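Local coordinates for CdiA-CT toxin, Conserved domain protein (Yersinia pseudotuberculosis serotype O:3, PDB 4ZQU) that probably acts as a nuclease toxin of contact-dependent growth inhibition, with a restriction-endonuclease-like domain, and is bound here by its immunity protein CdiI, at residues Glu103-Arg106 with Ala107-Tyr110; Asn50-Gln53 with Val54-Ser57; Arg16-Pro19 with Asn20-Thr23. One frame throughout, in Å; residues are numbered along the deposited sequence.

Interaction 1: Glu103-Arg106 with Ala107-Tyr110; sequences EINR and AIEY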
loop_
_atom_site.group_PDB
_atom_site.type_symbol
_atom_site.label_atom_id
_atom_site.label_comp_id
_atom_site.label_asym_id
_atom_site.label_seq_id
_atom_site.Cartn_x
_atom_site.Cartn_y
_atom_site.Cartn_z
ATOM N N GLU A 103 21.218 -19.658 12.133
ATOM C CA GLU A 103 20.443 -19.287 10.953
ATOM C C GLU A 103 19.798 -17.920 11.145
ATOM O O GLU A 103 19.713 -17.125 10.208
ATOM C CB GLU A 103 19.368 -20.334 10.652
ATOM C CG GLU A 103 19.885 -21.761 10.566
ATOM C CD GLU A 103 18.921 -22.688 9.853
ATOM O OE1 GLU A 103 18.020 -22.183 9.151
ATOM O OE2 GLU A 103 19.060 -23.921 9.999
ATOM N N ILE A 104 19.344 -17.655 12.364
ATOM C CA ILE A 104 18.711 -16.383 12.690
ATOM C C ILE A 104 19.691 -15.235 12.500
ATOM O O ILE A 104 19.387 -14.259 11.821
ATOM C CB ILE A 104 18.172 -16.376 14.131
ATOM C CG1 ILE A 104 16.994 -17.348 14.254
ATOM C CG2 ILE A 104 17.745 -14.973 14.538
ATOM C CD1 ILE A 104 16.489 -17.532 15.663
ATOM N N ASN A 105 20.876 -15.368 13.083
ATOM C CA ASN A 105 21.892 -14.332 12.971
ATOM C C ASN A 105 22.390 -14.179 11.541
ATOM O O ASN A 105 22.800 -13.093 11.128
ATOM C CB ASN A 105 23.056 -14.634 13.908
ATOM C CG ASN A 105 22.700 -14.409 15.355
ATOM O OD1 ASN A 105 22.185 -13.352 15.718
ATOM N ND2 ASN A 105 22.951 -15.407 16.190
ATOM N N ARG A 106 22.347 -15.272 10.789
ATOM C CA ARG A 106 22.740 -15.251 9.386
ATOM C C ARG A 106 21.759 -14.433 8.559
ATOM O O ARG A 106 22.159 -13.669 7.680
ATOM C CB ARG A 106 22.831 -16.673 8.829
ATOM C CG ARG A 106 24.084 -16.931 8.009
ATOM C CD ARG A 106 24.189 -18.386 7.567
ATOM N NE ARG A 106 23.912 -19.340 8.639
ATOM C CZ ARG A 106 23.162 -20.429 8.496
ATOM N NH1 ARG A 106 22.600 -20.699 7.324
ATOM N NH2 ARG A 106 22.970 -21.247 9.523
ATOM N N ALA A 107 20.474 -14.613 8.841
ATOM C CA ALA A 107 19.424 -13.869 8.163
ATOM C C ALA A 107 19.452 -12.396 8.569
ATOM O O ALA A 107 19.130 -11.516 7.771
ATOM C CB ALA A 107 18.068 -14.480 8.464
ATOM N N ILE A 108 19.831 -12.135 9.816
ATOM C CA ILE A 108 19.985 -10.770 10.303
ATOM C C ILE A 108 21.009 -10.022 9.463
ATOM O O ILE A 108 20.783 -8.888 9.038
ATOM C CB ILE A 108 20.422 -10.739 11.778
ATOM C CG1 ILE A 108 19.277 -11.190 12.687
ATOM C CG2 ILE A 108 20.893 -9.348 12.171
ATOM C CD1 ILE A 108 19.656 -11.256 14.153
ATOM N N GLU A 109 22.139 -10.675 9.219
ATOM C CA GLU A 109 23.223 -10.056 8.472
ATOM C C GLU A 109 22.893 -10.007 6.988
ATOM O O GLU A 109 23.265 -9.060 6.297
ATOM C CB GLU A 109 24.538 -10.809 8.706
ATOM C CG GLU A 109 25.765 -10.105 8.143
ATOM C CD GLU A 109 26.223 -8.961 9.025
ATOM O OE1 GLU A 109 25.593 -8.734 10.080
ATOM O OE2 GLU A 109 27.212 -8.288 8.672
ATOM N N TYR A 110 22.201 -11.031 6.503
ATOM C CA TYR A 110 21.721 -11.028 5.129
ATOM C C TYR A 110 20.801 -9.837 4.885
ATOM O O TYR A 110 20.995 -9.077 3.937
ATOM C CB TYR A 110 20.987 -12.329 4.798
ATOM C CG TYR A 110 20.286 -12.290 3.460
ATOM C CD1 TYR A 110 20.995 -12.464 2.279
ATOM C CD2 TYR A 110 18.917 -12.068 3.377
ATOM C CE1 TYR A 110 20.359 -12.423 1.052
ATOM C CE2 TYR A 110 18.274 -12.020 2.157
ATOM C CZ TYR A 110 18.998 -12.203 0.998
ATOM O OH TYR A 110 18.357 -12.160 -0.218
HETATM O O HOH W 1 24.509 -11.011 11.919
#
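Backbone hydrogen bonds join E103-R106 to A107-Y110 as two successive turns of one alpha helix: the amides of A107, I108, E109 and Y110 each donate to the carbonyl four residues earlier, the shortest running from Y110 N to R106 O at 2.9 Å. The aliphatic side is carried by I104 and I108, whose chains pass at a slant, with I104 CG2 and I108 CD1 4.2 Å apart. I108 has CG1 beside its own backbone N (chi1 -71°), which lays that carbon back over the preceding turn, 3.2 Å from I104 O. The I108 chain lies alongside N105, pointing the same way, and its CD1 meets N105 OD1 at 3.6 Å. Both isoleucines also reach strand 117-122, I104 at V120 and I108 at V118 and V120, and thereby seat helix 98-113 on the sheet. The helix is the connection of a beta-alpha-beta unit between the parallel strands 85-92 and 117-122 of this PDDEXK-clan domain. On the solvent side N105 O is gripped twice: E109 N donates to it at 3.2 Å, and a water donates to it at 2.8 Å. The same water donates to E109 OE1 at 3.1 Å, closing a bridge between the two turns. E109 leaves its backbone with CG anti to N and then bends at chi2 (78°), which swings the carboxylate round to the water. Along another side, the R106 guanidinium folds back over E103 CA, which lies 3.5 Å above its plane toward the rim. A107 and Y110 face helix 53-66, where Y110 OH is hydrogen-bonded to D63. E103 sends its carboxylate to the start of that same helix, OE1 accepting from Y55 N and OE2 from N52 N.

Interaction 2: Asn50-Gln53 with Val54-Ser57; sequences NPNQ and VYSS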
loop_
_atom_site.group_PDB
_atom_site.type_symbol
_atom_site.label_atom_id
_atom_site.label_comp_id
_atom_site.label_asym_id
_atom_site.label_seq_id
_atom_site.Cartn_x
_atom_site.Cartn_y
_atom_site.Cartn_z
ATOM N N ASN A 50 15.390 -29.000 10.148
ATOM C CA ASN A 50 16.433 -29.223 9.159
ATOM C C ASN A 50 17.234 -27.954 8.930
ATOM O O ASN A 50 16.700 -26.855 9.063
ATOM C CB ASN A 50 15.837 -29.715 7.842
ATOM C CG ASN A 50 15.345 -31.141 7.930
ATOM O OD1 ASN A 50 15.886 -31.951 8.683
ATOM N ND2 ASN A 50 14.312 -31.459 7.158
ATOM N N PRO A 51 18.529 -28.104 8.611
ATOM C CA PRO A 51 19.402 -26.962 8.327
ATOM C C PRO A 51 18.842 -26.059 7.233
ATOM O O PRO A 51 18.171 -26.549 6.323
ATOM C CB PRO A 51 20.705 -27.626 7.880
ATOM C CG PRO A 51 20.711 -28.929 8.596
ATOM C CD PRO A 51 19.276 -29.375 8.630
ATOM N N ASN A 52 19.097 -24.759 7.360
ATOM C CA ASN A 52 18.689 -23.740 6.390
ATOM C C ASN A 52 17.177 -23.485 6.340
ATOM O O ASN A 52 16.728 -22.594 5.625
ATOM C CB ASN A 52 19.191 -24.107 4.989
ATOM C CG ASN A 52 19.436 -22.891 4.118
ATOM O OD1 ASN A 52 19.915 -21.862 4.592
ATOM N ND2 ASN A 52 19.107 -23.004 2.835
ATOM N N GLN A 53 16.397 -24.250 7.099
ATOM C CA GLN A 53 14.940 -24.103 7.077
ATOM C C GLN A 53 14.481 -22.824 7.761
ATOM O O GLN A 53 13.555 -22.157 7.299
ATOM C CB GLN A 53 14.265 -25.303 7.736
ATOM C CG GLN A 53 13.679 -26.291 6.751
ATOM C CD GLN A 53 12.914 -27.400 7.437
ATOM O OE1 GLN A 53 13.323 -27.890 8.487
ATOM N NE2 GLN A 53 11.787 -27.791 6.853
ATOM N N VAL A 54 15.123 -22.496 8.874
ATOM C CA VAL A 54 14.832 -21.261 9.582
ATOM C C VAL A 54 15.323 -20.069 8.771
ATOM O O VAL A 54 14.600 -19.087 8.593
ATOM C CB VAL A 54 15.482 -21.248 10.978
ATOM C CG1 VAL A 54 15.379 -19.870 11.607
ATOM C CG2 VAL A 54 14.832 -22.295 11.871
ATOM N N TYR A 55 16.552 -20.168 8.275
ATOM C CA TYR A 55 17.138 -19.121 7.442
ATOM C C TYR A 55 16.270 -18.822 6.224
ATOM O O TYR A 55 16.061 -17.661 5.877
ATOM C CB TYR A 55 18.550 -19.517 6.997
ATOM C CG TYR A 55 19.180 -18.538 6.034
ATOM C CD1 TYR A 55 19.767 -17.366 6.490
ATOM C CD2 TYR A 55 19.187 -18.785 4.667
ATOM C CE1 TYR A 55 20.340 -16.466 5.611
ATOM C CE2 TYR A 55 19.759 -17.890 3.781
ATOM C CZ TYR A 55 20.334 -16.734 4.258
ATOM O OH TYR A 55 20.904 -15.843 3.379
ATOM N N SER A 56 15.762 -19.874 5.585
ATOM C CA SER A 56 14.903 -19.730 4.412
ATOM C C SER A 56 13.641 -18.934 4.710
ATOM O O SER A 56 13.321 -17.983 4.001
ATOM C CB SER A 56 14.516 -21.101 3.858
ATOM O OG SER A 56 15.638 -21.770 3.311
ATOM N N SER A 57 12.926 -19.336 5.756
ATOM C CA SER A 57 11.672 -18.687 6.130
ATOM C C SER A 57 11.851 -17.188 6.327
ATOM O O SER A 57 11.034 -16.390 5.867
ATOM C CB SER A 57 11.111 -19.310 7.406
ATOM O OG SER A 57 9.932 -18.639 7.816
#
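N52 and S56 meet at the first turn of helix 53-66, in a surface contact where the loop from helix 42-47 enters the helix. The carbonyl of N52 is the anchor. S56 N donates to N52 O at 2.9 Å, the bond that opens the helical pattern, and S56 OG donates to the same oxygen at 2.7 Å. The two donors come from opposite faces of the carbonyl plane. The hydroxyl can do this because OG stands beside the backbone N of S56 (chi1 -68°), which turns it back toward the loop. One residue further along, S57 N donates to Q53 O at 3.3 Å, while the hydroxyl of S57 turns to K38. Residues N50 to Q53 form a type II beta turn, closed by Q53 N to N50 O, and this turn leads straight into the helix with N52 at the N-cap position. The side chain of N52 makes no capping bond there. Instead its amide lies alongside Y55, pointing the same way, with amide and ring planes 19° apart and OD1 3.2 Å from Y55 CD2. The turn is closed a second time by a side chain: Q53 stretches out beyond CG, and its OE1 accepts from N50 N at 2.9 Å through a markedly bent bond (N-H...O 131°). V54, by contrast, is buried and touches L48 and E103, and Y55 packs on R106, A107 and Y110 of helix 98-113.

Interaction 3: Arg16-Pro19 with Asn20-Thr23; sequences RLPP and NFKT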
loop_
_atom_site.group_PDB
_atom_site.type_symbol
_atom_site.label_atom_id
_atom_site.label_comp_id
_atom_site.label_asym_id
_atom_site.label_seq_id
_atom_site.Cartn_x
_atom_site.Cartn_y
_atom_site.Cartn_z
ATOM N N ARG A 16 -1.002 0.708 11.554
ATOM C CA ARG A 16 -1.413 -0.629 11.132
ATOM C C ARG A 16 -2.015 -0.651 9.733
ATOM O O ARG A 16 -3.009 0.023 9.454
ATOM C CB ARG A 16 -2.416 -1.222 12.118
ATOM C CG ARG A 16 -2.936 -2.581 11.686
ATOM C CD ARG A 16 -1.922 -3.671 11.961
ATOM N NE ARG A 16 -2.112 -4.243 13.289
ATOM C CZ ARG A 16 -2.449 -5.509 13.515
ATOM N NH1 ARG A 16 -2.618 -6.343 12.499
ATOM N NH2 ARG A 16 -2.608 -5.942 14.757
ATOM N N LEU A 17 -1.396 -1.438 8.860
ATOM C CA LEU A 17 -1.898 -1.653 7.514
ATOM C C LEU A 17 -2.969 -2.736 7.519
ATOM O O LEU A 17 -2.963 -3.608 8.389
ATOM C CB LEU A 17 -0.753 -2.041 6.580
ATOM C CG LEU A 17 0.271 -0.944 6.298
ATOM C CD1 LEU A 17 1.519 -1.545 5.686
ATOM C CD2 LEU A 17 -0.328 0.101 5.378
ATOM N N PRO A 18 -3.898 -2.682 6.549
ATOM C CA PRO A 18 -4.926 -3.722 6.441
ATOM C C PRO A 18 -4.292 -5.089 6.210
ATOM O O PRO A 18 -3.221 -5.159 5.605
ATOM C CB PRO A 18 -5.754 -3.277 5.230
ATOM C CG PRO A 18 -4.839 -2.393 4.447
ATOM C CD PRO A 18 -4.017 -1.681 5.475
ATOM N N PRO A 19 -4.941 -6.158 6.695
ATOM C CA PRO A 19 -4.392 -7.517 6.688
ATOM C C PRO A 19 -3.808 -7.946 5.344
ATOM O O PRO A 19 -4.309 -7.553 4.288
ATOM C CB PRO A 19 -5.604 -8.378 7.046
ATOM C CG PRO A 19 -6.437 -7.487 7.884
ATOM C CD PRO A 19 -6.287 -6.118 7.292
ATOM N N ASN A 20 -2.737 -8.732 5.410
ATOM C CA ASN A 20 -2.098 -9.313 4.236
ATOM C C ASN A 20 -1.606 -8.272 3.231
ATOM O O ASN A 20 -1.646 -8.500 2.019
ATOM C CB ASN A 20 -3.057 -10.288 3.550
ATOM C CG ASN A 20 -3.597 -11.335 4.504
ATOM O OD1 ASN A 20 -4.799 -11.399 4.759
ATOM N ND2 ASN A 20 -2.706 -12.161 5.039
ATOM N N PHE A 21 -1.135 -7.135 3.732
ATOM C CA PHE A 21 -0.581 -6.113 2.852
ATOM C C PHE A 21 0.840 -6.499 2.459
ATOM O O PHE A 21 1.809 -5.907 2.945
ATOM C CB PHE A 21 -0.588 -4.739 3.519
ATOM C CG PHE A 21 -0.558 -3.598 2.546
ATOM C CD1 PHE A 21 -1.724 -2.927 2.220
ATOM C CD2 PHE A 21 0.629 -3.202 1.946
ATOM C CE1 PHE A 21 -1.709 -1.879 1.323
ATOM C CE2 PHE A 21 0.651 -2.152 1.045
ATOM C CZ PHE A 21 -0.520 -1.490 0.734
ATOM N N LYS A 22 0.949 -7.481 1.568
ATOM C CA LYS A 22 2.226 -8.114 1.261
ATOM C C LYS A 22 2.871 -8.605 2.553
ATOM O O LYS A 22 2.307 -9.433 3.273
ATOM C CB LYS A 22 3.165 -7.153 0.528
ATOM C CG LYS A 22 2.755 -6.841 -0.900
ATOM C CD LYS A 22 3.571 -7.673 -1.879
ATOM C CE LYS A 22 4.017 -6.861 -3.084
ATOM N NZ LYS A 22 3.512 -7.465 -4.348
ATOM N N THR A 23 4.047 -8.067 2.850
ATOM C CA THR A 23 4.787 -8.448 4.041
ATOM C C THR A 23 4.736 -7.344 5.098
ATOM O O THR A 23 5.087 -7.568 6.255
ATOM C CB THR A 23 6.244 -8.764 3.692
ATOM O OG1 THR A 23 6.951 -9.161 4.871
ATOM C CG2 THR A 23 6.910 -7.539 3.092
HETATM O O HOH W 2 -0.441 -6.537 6.299
#
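With CG anti to the backbone N in F21 (chi1 -157°) and beside the backbone N in L17 (chi1 -68°), both side chains come to the inner side of the loop. There they slant across one another, L17 CB 4.1 Å from F21 CB, and L17 CD1 comes to 4.2 Å from F21 CD2. At the other side of the ring, P18 lies alongside, its CG 3.9 Å from F21 CD1. P18 O sits 3.4 Å from F21 CB. A water spans the mouth of the loop: it accepts a hydrogen bond from F21 N at 2.7 Å and lies 3.2 Å from P18 O, to which it can donate. F21 is also the centre of an inverse gamma turn, whose bond from K22 N to N20 O is weak. The ring of F21 is buried against the hairpin 70-79 at A71, L73, V76 and V78, whereas P18 and P19 pack on V91 of the CdiI chain and K22 makes a salt bridge to E137 of CdiI. The contact thus rests chiefly on apolar side chains and a bridging water, and its chemistry divides: L17, P18 and F21 pair by apolar packing, while the prolines and K22 meet CdiI by packing and charge.

Overall arrangement
Interactions 1 and 2 form one neighbourhood, their centres 11 Å apart: the first lies within helix 98-113, the second at the start of helix 53-66, and the E103 carboxylate ties the two helices together. Interaction 3 lies on the opposite side of the chain's centre, about 24 Å from either by centres. It is the most buried, an irregular loop of apolar side chains between the hairpin 70-79 and CdiI, whose chain touches neither of the other two contacts. Interaction 1 is half sunk, with isoleucines toward the sheet and a bridging water outside. Interaction 2 is a surface contact dominated by hydroxyl, amide and backbone bonds.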